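Local coordinates for protein glutamine cyclotransferase (Xanthomonas campestris, PDB 3MBR) that probably cyclises N-terminal glutamine residues of peptides to pyroglutamate, as a glutaminyl cyclase built on a beta-propeller that binds a calcium ion, at residues Val71-Gln79 / Phe88-Thr96; Ser115-Ile126 / Pro131-Val142. The protein carries 1 engineered substitution. One frame throughout, in Å; residues are numbered along the deposited sequence.

Interaction 1: residues Val71-Gln79 / Phe88-Thr96; sequences VAWRDRLIQ and FVYDLATLT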
loop_
_atom_site.group_PDB
_atom_site.type_symbol
_atom_site.label_atom_id
_atom_site.label_comp_id
_atom_site.label_asym_id
_atom_site.label_seq_id
_atom_site.Cartn_x
_atom_site.Cartn_y
_atom_site.Cartn_z
ATOM N N VAL A 71 -2.238 7.514 1.034
ATOM C CA VAL A 71 -2.651 7.347 2.413
ATOM C C VAL A 71 -3.637 8.420 2.789
ATOM O O VAL A 71 -3.597 9.507 2.189
ATOM C CB VAL A 71 -1.373 7.442 3.334
ATOM C CG1 VAL A 71 -0.730 8.849 3.212
ATOM C CG2 VAL A 71 -1.628 7.068 4.737
ATOM N N ALA A 72 -4.516 8.189 3.729
ATOM C CA ALA A 72 -5.356 9.258 4.262
ATOM C C ALA A 72 -4.720 9.861 5.507
ATOM O O ALA A 72 -4.139 9.090 6.347
ATOM C CB ALA A 72 -6.720 8.628 4.675
ATOM N N TRP A 73 -4.896 11.149 5.672
ATOM C CA TRP A 73 -4.472 11.857 6.899
ATOM C C TRP A 73 -5.495 12.897 7.186
ATOM O O TRP A 73 -5.611 13.853 6.425
ATOM C CB TRP A 73 -3.071 12.482 6.768
ATOM C CG TRP A 73 -2.697 13.142 8.080
ATOM C CD1 TRP A 73 -2.774 14.424 8.398
ATOM C CD2 TRP A 73 -2.276 12.461 9.250
ATOM N NE1 TRP A 73 -2.412 14.620 9.667
ATOM C CE2 TRP A 73 -2.116 13.419 10.243
ATOM C CE3 TRP A 73 -1.991 11.121 9.533
ATOM C CZ2 TRP A 73 -1.663 13.114 11.533
ATOM C CZ3 TRP A 73 -1.531 10.791 10.871
ATOM C CH2 TRP A 73 -1.412 11.798 11.833
ATOM N N ARG A 74 -6.323 12.700 8.257
ATOM C CA ARG A 74 -7.357 13.658 8.563
ATOM C C ARG A 74 -8.274 13.866 7.345
ATOM O O ARG A 74 -8.863 12.880 6.859
ATOM C CB ARG A 74 -6.763 14.992 9.091
ATOM C CG ARG A 74 -5.975 14.672 10.364
ATOM C CD ARG A 74 -5.614 15.850 11.223
ATOM N NE ARG A 74 -4.751 15.333 12.288
ATOM C CZ ARG A 74 -5.154 15.006 13.520
ATOM N NH1 ARG A 74 -6.442 15.160 13.880
ATOM N NH2 ARG A 74 -4.252 14.540 14.399
ATOM N N ASP A 75 -8.348 15.090 6.822
ATOM C CA ASP A 75 -9.268 15.429 5.735
ATOM C C ASP A 75 -8.543 15.362 4.382
ATOM O O ASP A 75 -9.116 15.805 3.363
ATOM C CB ASP A 75 -9.815 16.878 5.924
ATOM C CG ASP A 75 -8.679 17.966 5.943
ATOM O OD1 ASP A 75 -8.954 19.118 5.483
ATOM O OD2 ASP A 75 -7.528 17.739 6.459
ATOM N N ARG A 76 -7.318 14.843 4.382
ATOM C CA ARG A 76 -6.460 14.830 3.189
ATOM C C ARG A 76 -6.140 13.431 2.665
ATOM O O ARG A 76 -6.063 12.472 3.442
ATOM C CB ARG A 76 -5.093 15.555 3.470
ATOM C CG ARG A 76 -5.403 16.969 3.964
ATOM C CD ARG A 76 -4.316 17.874 4.189
ATOM N NE ARG A 76 -3.260 17.511 5.117
ATOM C CZ ARG A 76 -3.258 17.687 6.454
ATOM N NH1 ARG A 76 -4.323 18.090 7.133
ATOM N NH2 ARG A 76 -2.157 17.392 7.121
ATOM N N LEU A 77 -5.871 13.369 1.364
ATOM C CA LEU A 77 -5.316 12.176 0.717
ATOM C C LEU A 77 -3.972 12.541 0.169
ATOM O O LEU A 77 -3.842 13.496 -0.589
ATOM C CB LEU A 77 -6.269 11.631 -0.338
ATOM C CG LEU A 77 -5.967 10.273 -0.908
ATOM C CD1 LEU A 77 -7.229 9.783 -1.549
ATOM C CD2 LEU A 77 -4.874 10.300 -1.908
ATOM N N ILE A 78 -2.944 11.845 0.619
ATOM C CA ILE A 78 -1.541 12.173 0.192
ATOM C C ILE A 78 -1.073 11.104 -0.765
ATOM O O ILE A 78 -1.262 9.924 -0.488
ATOM C CB ILE A 78 -0.638 12.280 1.487
ATOM C CG1 ILE A 78 -1.214 13.365 2.410
ATOM C CG2 ILE A 78 0.792 12.548 1.075
ATOM C CD1 ILE A 78 -0.665 13.450 3.744
ATOM N N GLN A 79 -0.451 11.531 -1.870
ATOM C CA GLN A 79 -0.030 10.569 -2.874
ATOM C C GLN A 79 1.384 10.837 -3.333
ATOM O O GLN A 79 1.782 12.000 -3.509
ATOM C CB GLN A 79 -0.975 10.697 -4.066
ATOM C CG GLN A 79 -0.649 9.670 -5.191
ATOM C CD GLN A 79 -1.599 9.697 -6.325
ATOM O OE1 GLN A 79 -2.092 10.737 -6.721
ATOM N NE2 GLN A 79 -1.871 8.519 -6.897
ATOM N N PHE A 88 1.437 14.843 -4.122
ATOM C CA PHE A 88 0.230 15.669 -4.141
ATOM C C PHE A 88 -0.599 15.457 -2.907
ATOM O O PHE A 88 -0.596 14.345 -2.316
ATOM C CB PHE A 88 -0.568 15.261 -5.388
ATOM C CG PHE A 88 0.268 15.578 -6.688
ATOM C CD1 PHE A 88 0.766 14.582 -7.492
ATOM C CD2 PHE A 88 0.674 16.878 -6.919
ATOM C CE1 PHE A 88 1.493 14.864 -8.681
ATOM C CE2 PHE A 88 1.500 17.205 -8.067
ATOM C CZ PHE A 88 1.931 16.163 -8.890
ATOM N N VAL A 89 -1.275 16.501 -2.528
ATOM C CA VAL A 89 -2.225 16.373 -1.429
ATOM C C VAL A 89 -3.565 16.773 -1.986
ATOM O O VAL A 89 -3.666 17.877 -2.552
ATOM C CB VAL A 89 -1.844 17.312 -0.215
ATOM C CG1 VAL A 89 -2.893 17.244 0.884
ATOM C CG2 VAL A 89 -0.381 17.065 0.289
ATOM N N TYR A 90 -4.569 15.913 -1.810
ATOM C CA TYR A 90 -5.920 16.183 -2.262
ATOM C C TYR A 90 -6.804 16.438 -1.058
ATOM O O TYR A 90 -6.566 15.852 -0.007
ATOM C CB TYR A 90 -6.517 14.932 -3.001
ATOM C CG TYR A 90 -5.756 14.462 -4.198
ATOM C CD1 TYR A 90 -4.669 13.642 -4.059
ATOM C CD2 TYR A 90 -6.133 14.823 -5.484
ATOM C CE1 TYR A 90 -3.959 13.172 -5.148
ATOM C CE2 TYR A 90 -5.395 14.363 -6.646
ATOM C CZ TYR A 90 -4.307 13.512 -6.446
ATOM O OH TYR A 90 -3.539 12.964 -7.487
ATOM N N ASP A 91 -7.854 17.245 -1.238
ATOM C CA ASP A 91 -8.948 17.206 -0.250
ATOM C C ASP A 91 -9.627 15.851 -0.444
ATOM O O ASP A 91 -10.014 15.485 -1.565
ATOM C CB ASP A 91 -9.922 18.324 -0.584
ATOM C CG ASP A 91 -11.150 18.319 0.286
ATOM O OD1 ASP A 91 -11.000 18.672 1.485
ATOM O OD2 ASP A 91 -12.270 18.062 -0.243
ATOM N N LEU A 92 -9.754 15.084 0.623
ATOM C CA LEU A 92 -10.321 13.766 0.549
ATOM C C LEU A 92 -11.751 13.752 0.035
ATOM O O LEU A 92 -12.102 12.947 -0.831
ATOM C CB LEU A 92 -10.337 13.209 1.959
ATOM C CG LEU A 92 -9.644 11.979 2.432
ATOM C CD1 LEU A 92 -10.356 11.640 3.735
ATOM C CD2 LEU A 92 -9.758 10.870 1.505
ATOM N N ALA A 93 -12.601 14.612 0.574
ATOM C CA ALA A 93 -14.015 14.578 0.187
ATOM C C ALA A 93 -14.253 14.787 -1.284
ATOM O O ALA A 93 -15.097 14.084 -1.880
ATOM C CB ALA A 93 -14.788 15.648 0.977
ATOM N N THR A 94 -13.613 15.820 -1.864
ATOM C CA THR A 94 -13.828 16.132 -3.275
ATOM C C THR A 94 -12.810 15.505 -4.259
ATOM O O THR A 94 -12.986 15.605 -5.482
ATOM C CB THR A 94 -13.745 17.656 -3.546
ATOM O OG1 THR A 94 -12.484 18.133 -3.100
ATOM C CG2 THR A 94 -14.837 18.525 -2.842
ATOM N N LEU A 95 -11.763 14.882 -3.720
ATOM C CA LEU A 95 -10.597 14.377 -4.491
ATOM C C LEU A 95 -10.054 15.452 -5.438
ATOM O O LEU A 95 -9.802 15.187 -6.634
ATOM C CB LEU A 95 -10.905 13.095 -5.264
ATOM C CG LEU A 95 -11.274 11.921 -4.386
ATOM C CD1 LEU A 95 -11.556 10.660 -5.310
ATOM C CD2 LEU A 95 -10.104 11.611 -3.493
ATOM N N THR A 96 -9.946 16.686 -4.975
ATOM C CA THR A 96 -9.389 17.736 -5.795
ATOM C C THR A 96 -8.003 18.068 -5.214
ATOM O O THR A 96 -7.807 18.091 -3.989
ATOM C CB THR A 96 -10.299 18.946 -5.816
ATOM O OG1 THR A 96 -10.604 19.318 -4.500
ATOM C CG2 THR A 96 -11.596 18.647 -6.486
HETATM O O HOH W 1 -11.899 16.051 3.001
HETATM O O HOH W 2 -8.249 19.369 2.766
HETATM O O HOH W 3 -11.282 20.215 4.356
#
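Q79 and Y90 meet through their polar ends: the phenol OH donates to OE1 of Q79 at 2.8 Å, nearly in line with the amide C=O, while the amide and ring planes stand 58° apart. An extended side chain suits Q79 here. With CG anti to the backbone N (chi1 -178°) and no bend beyond it, the amide runs past the Y90 ring edge to the hydroxyl, and NE2 bonds weakly to S36. L77 shares that face and points the same way as Y90, CD2 of L77 standing 4.0 Å from CD1 of Y90; the other methyl, CD1, leans on CD2 of L95 at 3.9 Å. CD2 of L92 meets CB of L77 at 4.0 Å, the two side chains crossing at about a right angle. L77 also packs on F27 and V45, and L92 on L29, in strands of the preceding blade. The backbone beneath is an antiparallel hairpin, second and third strands of a four-stranded propeller blade. L77 and Y90 form a hydrogen-bonded pair, with both N-H to O bonds nearly straight, and Q79 with F88 forms another. On the reverse face, I78 and V89 form a non-hydrogen-bonded pair, their side chains only loosely in touch, and CG1 of V89 rests against CD of R76 at 3.7 Å; the arginine tip goes on to salt bridges with D75 and D132. Where the strands end, L92 N donates to D75 O at 2.9 Å. Beyond it the D75 and D91 carboxylates, 4.5 Å apart at OD1, share two bridging waters, which probably ease their mutual repulsion.

Interaction 2: residues Ser115-Ile126 / Pro131-Val142; sequences SHLYMSDGTAVI and PDTLQQVGSIKV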
loop_
_atom_site.group_PDB
_atom_site.type_symbol
_atom_site.label_atom_id
_atom_site.label_comp_id
_atom_site.label_asym_id
_atom_site.label_seq_id
_atom_site.Cartn_x
_atom_site.Cartn_y
_atom_site.Cartn_z
ATOM N N SER A 115 0.308 9.374 14.181
ATOM C CA SER A 115 1.094 10.588 14.305
ATOM C C SER A 115 1.928 10.869 13.073
ATOM O O SER A 115 2.224 12.034 12.796
ATOM C CB SER A 115 2.086 10.445 15.471
ATOM O OG SER A 115 1.350 10.288 16.677
ATOM N N HIS A 116 2.314 9.824 12.319
ATOM C CA HIS A 116 3.316 9.999 11.255
ATOM C C HIS A 116 2.929 9.228 10.024
ATOM O O HIS A 116 2.172 8.250 10.098
ATOM C CB HIS A 116 4.697 9.476 11.624
ATOM C CG HIS A 116 5.315 10.287 12.700
ATOM N ND1 HIS A 116 5.094 9.988 14.021
ATOM C CD2 HIS A 116 5.990 11.459 12.656
ATOM C CE1 HIS A 116 5.718 10.899 14.773
ATOM N NE2 HIS A 116 6.254 11.813 13.970
ATOM N N LEU A 117 3.500 9.655 8.900
ATOM C CA LEU A 117 3.390 8.836 7.694
ATOM C C LEU A 117 4.642 8.011 7.578
ATOM O O LEU A 117 5.691 8.382 8.135
ATOM C CB LEU A 117 3.332 9.750 6.423
ATOM C CG LEU A 117 2.336 10.881 6.472
ATOM C CD1 LEU A 117 2.408 11.573 5.124
ATOM C CD2 LEU A 117 0.923 10.456 6.823
ATOM N N TYR A 118 4.541 6.884 6.888
ATOM C CA TYR A 118 5.664 5.959 6.602
ATOM C C TYR A 118 5.730 5.775 5.111
ATOM O O TYR A 118 4.741 5.505 4.480
ATOM C CB TYR A 118 5.436 4.609 7.341
ATOM C CG TYR A 118 5.399 4.794 8.823
ATOM C CD1 TYR A 118 4.204 5.112 9.469
ATOM C CD2 TYR A 118 6.543 4.649 9.560
ATOM C CE1 TYR A 118 4.173 5.363 10.878
ATOM C CE2 TYR A 118 6.533 4.824 10.926
ATOM C CZ TYR A 118 5.342 5.184 11.597
ATOM O OH TYR A 118 5.331 5.347 13.001
ATOM N N MET A 119 6.902 6.036 4.550
ATOM C CA MET A 119 7.079 5.998 3.090
ATOM C C MET A 119 8.166 4.958 2.700
ATOM O O MET A 119 9.288 4.939 3.202
ATOM C CB MET A 119 7.607 7.401 2.655
ATOM C CG MET A 119 7.909 7.479 1.238
ATOM S SD MET A 119 8.376 9.149 0.691
ATOM C CE MET A 119 9.220 8.875 -0.909
ATOM N N SER A 120 7.802 4.136 1.733
ATOM C CA SER A 120 8.752 3.241 1.006
ATOM C C SER A 120 9.270 3.968 -0.276
ATOM O O SER A 120 8.478 4.547 -1.024
ATOM C CB SER A 120 8.037 1.945 0.555
ATOM O OG SER A 120 8.970 1.261 -0.380
ATOM N N ASP A 121 10.558 3.801 -0.643
ATOM C CA ASP A 121 11.158 4.444 -1.835
ATOM C C ASP A 121 11.890 3.361 -2.660
ATOM O O ASP A 121 12.759 3.646 -3.507
ATOM C CB ASP A 121 12.078 5.587 -1.405
ATOM C CG ASP A 121 13.252 5.092 -0.546
ATOM O OD1 ASP A 121 13.398 3.875 -0.286
ATOM O OD2 ASP A 121 14.050 5.912 -0.165
ATOM N N GLY A 122 11.513 2.112 -2.396
ATOM C CA GLY A 122 12.149 0.920 -3.085
ATOM C C GLY A 122 13.385 0.392 -2.369
ATOM O O GLY A 122 13.911 -0.696 -2.723
ATOM N N THR A 123 13.924 1.180 -1.420
ATOM C CA THR A 123 15.103 0.752 -0.627
ATOM C C THR A 123 14.646 0.094 0.680
ATOM O O THR A 123 13.426 0.004 0.912
ATOM C CB THR A 123 16.088 1.919 -0.298
ATOM O OG1 THR A 123 15.510 2.707 0.745
ATOM C CG2 THR A 123 16.373 2.831 -1.526
ATOM N N ALA A 124 15.570 -0.339 1.541
ATOM C CA ALA A 124 15.254 -1.003 2.829
ATOM C C ALA A 124 15.012 0.019 3.941
ATOM O O ALA A 124 14.720 -0.338 5.082
ATOM C CB ALA A 124 16.333 -2.057 3.244
ATOM N N VAL A 125 15.158 1.294 3.592
ATOM C CA VAL A 125 14.989 2.331 4.651
ATOM C C VAL A 125 13.606 3.004 4.447
ATOM O O VAL A 125 13.407 3.749 3.444
ATOM C CB VAL A 125 16.098 3.359 4.536
ATOM C CG1 VAL A 125 15.879 4.498 5.520
ATOM C CG2 VAL A 125 17.411 2.677 4.760
ATOM N N ILE A 126 12.659 2.716 5.332
ATOM C CA ILE A 126 11.364 3.429 5.339
ATOM C C ILE A 126 11.509 4.804 6.044
ATOM O O ILE A 126 12.063 4.913 7.163
ATOM C CB ILE A 126 10.363 2.610 6.144
ATOM C CG1 ILE A 126 10.112 1.230 5.516
ATOM C CG2 ILE A 126 9.038 3.353 6.392
ATOM C CD1 ILE A 126 9.360 0.399 6.320
ATOM N N PRO A 131 3.161 14.569 9.010
ATOM C CA PRO A 131 2.050 14.667 8.054
ATOM C C PRO A 131 1.780 16.057 7.542
ATOM O O PRO A 131 1.483 16.208 6.346
ATOM C CB PRO A 131 0.864 14.177 8.875
ATOM C CG PRO A 131 1.509 13.210 9.884
ATOM C CD PRO A 131 2.720 13.902 10.263
ATOM N N ASP A 132 1.933 17.074 8.387
ATOM C CA ASP A 132 1.609 18.438 7.882
ATOM C C ASP A 132 2.625 19.043 6.968
ATOM O O ASP A 132 2.268 19.803 6.065
ATOM C CB ASP A 132 1.384 19.415 9.027
ATOM C CG ASP A 132 0.042 19.187 9.768
ATOM O OD1 ASP A 132 -0.123 19.931 10.795
ATOM O OD2 ASP A 132 -0.833 18.405 9.340
ATOM N N THR A 133 3.900 18.827 7.244
ATOM C CA THR A 133 4.909 19.462 6.425
ATOM C C THR A 133 5.513 18.508 5.425
ATOM O O THR A 133 6.223 18.939 4.554
ATOM C CB THR A 133 6.099 19.945 7.240
ATOM O OG1 THR A 133 6.671 18.827 7.943
ATOM C CG2 THR A 133 5.632 21.025 8.266
ATOM N N LEU A 134 5.257 17.188 5.589
ATOM C CA LEU A 134 5.940 16.196 4.780
ATOM C C LEU A 134 7.410 16.116 4.949
ATOM O O LEU A 134 8.077 15.370 4.220
ATOM C CB LEU A 134 5.538 16.236 3.310
ATOM C CG LEU A 134 4.019 15.916 3.406
ATOM C CD1 LEU A 134 3.088 16.826 2.771
ATOM C CD2 LEU A 134 3.612 14.538 3.440
ATOM N N GLN A 135 7.935 16.782 5.970
ATOM C CA GLN A 135 9.371 16.680 6.213
ATOM C C GLN A 135 9.724 15.350 6.851
ATOM O O GLN A 135 8.940 14.827 7.657
ATOM C CB GLN A 135 9.794 17.801 7.199
ATOM C CG GLN A 135 9.615 19.144 6.560
ATOM C CD GLN A 135 9.928 20.238 7.635
ATOM O OE1 GLN A 135 10.669 19.968 8.606
ATOM N NE2 GLN A 135 9.376 21.421 7.472
ATOM N N GLN A 136 10.876 14.779 6.479
ATOM C CA GLN A 136 11.304 13.570 7.120
ATOM C C GLN A 136 11.790 13.787 8.551
ATOM O O GLN A 136 12.667 14.642 8.810
ATOM C CB GLN A 136 12.374 12.875 6.281
ATOM C CG GLN A 136 12.881 11.561 6.951
ATOM C CD GLN A 136 13.677 10.704 5.987
ATOM O OE1 GLN A 136 13.786 11.021 4.790
ATOM N NE2 GLN A 136 14.232 9.609 6.495
ATOM N N VAL A 137 11.274 13.029 9.504
ATOM C CA VAL A 137 11.647 13.154 10.926
ATOM C C VAL A 137 12.263 11.891 11.529
ATOM O O VAL A 137 12.757 11.897 12.653
ATOM C CB VAL A 137 10.443 13.657 11.791
ATOM C CG1 VAL A 137 9.992 15.049 11.288
ATOM C CG2 VAL A 137 9.276 12.707 11.736
ATOM N N GLY A 138 12.352 10.833 10.750
ATOM C CA GLY A 138 12.932 9.602 11.271
ATOM C C GLY A 138 12.987 8.553 10.185
ATOM O O GLY A 138 12.716 8.848 9.036
ATOM N N SER A 139 13.503 7.378 10.551
ATOM C CA SER A 139 13.463 6.242 9.626
ATOM C C SER A 139 13.467 4.912 10.336
ATOM O O SER A 139 13.701 4.827 11.540
ATOM C CB SER A 139 14.623 6.333 8.648
ATOM O OG SER A 139 15.847 6.363 9.334
ATOM N N ILE A 140 13.190 3.875 9.567
ATOM C CA ILE A 140 13.226 2.505 10.051
ATOM C C ILE A 140 13.998 1.732 8.997
ATOM O O ILE A 140 13.581 1.674 7.798
ATOM C CB ILE A 140 11.804 1.866 10.160
ATOM C CG1 ILE A 140 10.958 2.558 11.260
ATOM C CG2 ILE A 140 11.909 0.342 10.473
ATOM C CD1 ILE A 140 9.445 2.350 11.094
ATOM N N LYS A 141 15.099 1.091 9.423
ATOM C CA LYS A 141 15.804 0.183 8.532
ATOM C C LYS A 141 15.236 -1.200 8.729
ATOM O O LYS A 141 15.264 -1.728 9.823
ATOM C CB LYS A 141 17.290 0.160 8.864
ATOM C CG LYS A 141 18.115 -0.366 7.716
ATOM C CD LYS A 141 18.093 -1.895 7.526
ATOM C CE LYS A 141 19.368 -2.337 6.763
ATOM N NZ LYS A 141 19.391 -1.751 5.368
ATOM N N VAL A 142 14.640 -1.742 7.663
ATOM C CA VAL A 142 13.958 -3.009 7.753
ATOM C C VAL A 142 14.936 -4.148 7.468
ATOM O O VAL A 142 15.642 -4.159 6.482
ATOM C CB VAL A 142 12.815 -3.045 6.771
ATOM C CG1 VAL A 142 12.011 -4.318 6.970
ATOM C CG2 VAL A 142 11.918 -1.814 7.003
#
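The hairpin of strands 125-129 and 136-144, third and fourth in a propeller blade, supplies one half of this contact; the other half is the loop from P131 to L134 packing against the start of strand 117-120. In the hairpin, I126 and I140 form an antiparallel hydrogen-bonded pair, with I126 N to I140 O at 2.8 Å and a return bond from I140 N. One step further, V142 N meets A124 O in a straight bond (180°). The side chains of I126, I140 and V142 make an apolar layer. CD1 of I126 presses on CG2 of V142 at 3.5 Å, tighter than usual for two methyls; CG1 of I126 lies anti to the carbonyl carbon (chi1 -62°), which carries that end across to the valine. The CD1 tip of I140 reaches CE2 of Y118 at 3.8 Å, while the phenol OH of Y118 bonds to D113 and its ring stacks with W157. CB of A124 points toward the second segment, where a small methyl fits beside NZ of K141, 3.7 Å away. A classic bulge at V137 and G138, opposite K128, interrupts the strand; there CG2 of V137 meets CD2 of the H116 ring obliquely at 3.6 Å. In the loop, the P131 ring lies against the backbone of S115 and H116, its CD 3.2 Å from S115 O, and L117 reaches L134, CD1 to CD2, at 3.6 Å. With no N-H to satisfy, proline suits a place against backbone, and the leucine methyls meet each other. Hydrogen bonds across the segments are all backbone to backbone, which implies that the side chains contribute mainly by apolar packing while the main chain sets the register.

Overall arrangement
Interactions 1 and 2 each pair strands within a single blade, and the two blades follow one another along the chain. Interaction 1 is mostly buried; besides its ladder and leucine packing it has a buried side-chain hydrogen bond, and its charges and waters gather at the exposed turn end. Interaction 2 is only partly buried, with exposed residues along strand 136-144, and relies on apolar contact and main-chain bonds. The two meet directly: R76 of 71-79 makes a salt bridge with D132 of 131-142, W73 packs on P131 and S115, and I78 touches L117. Residues 71-79 thus meet 115-126 and 131-142 in a blade-to-blade seam combining a charged pair with aromatic and aliphatic packing.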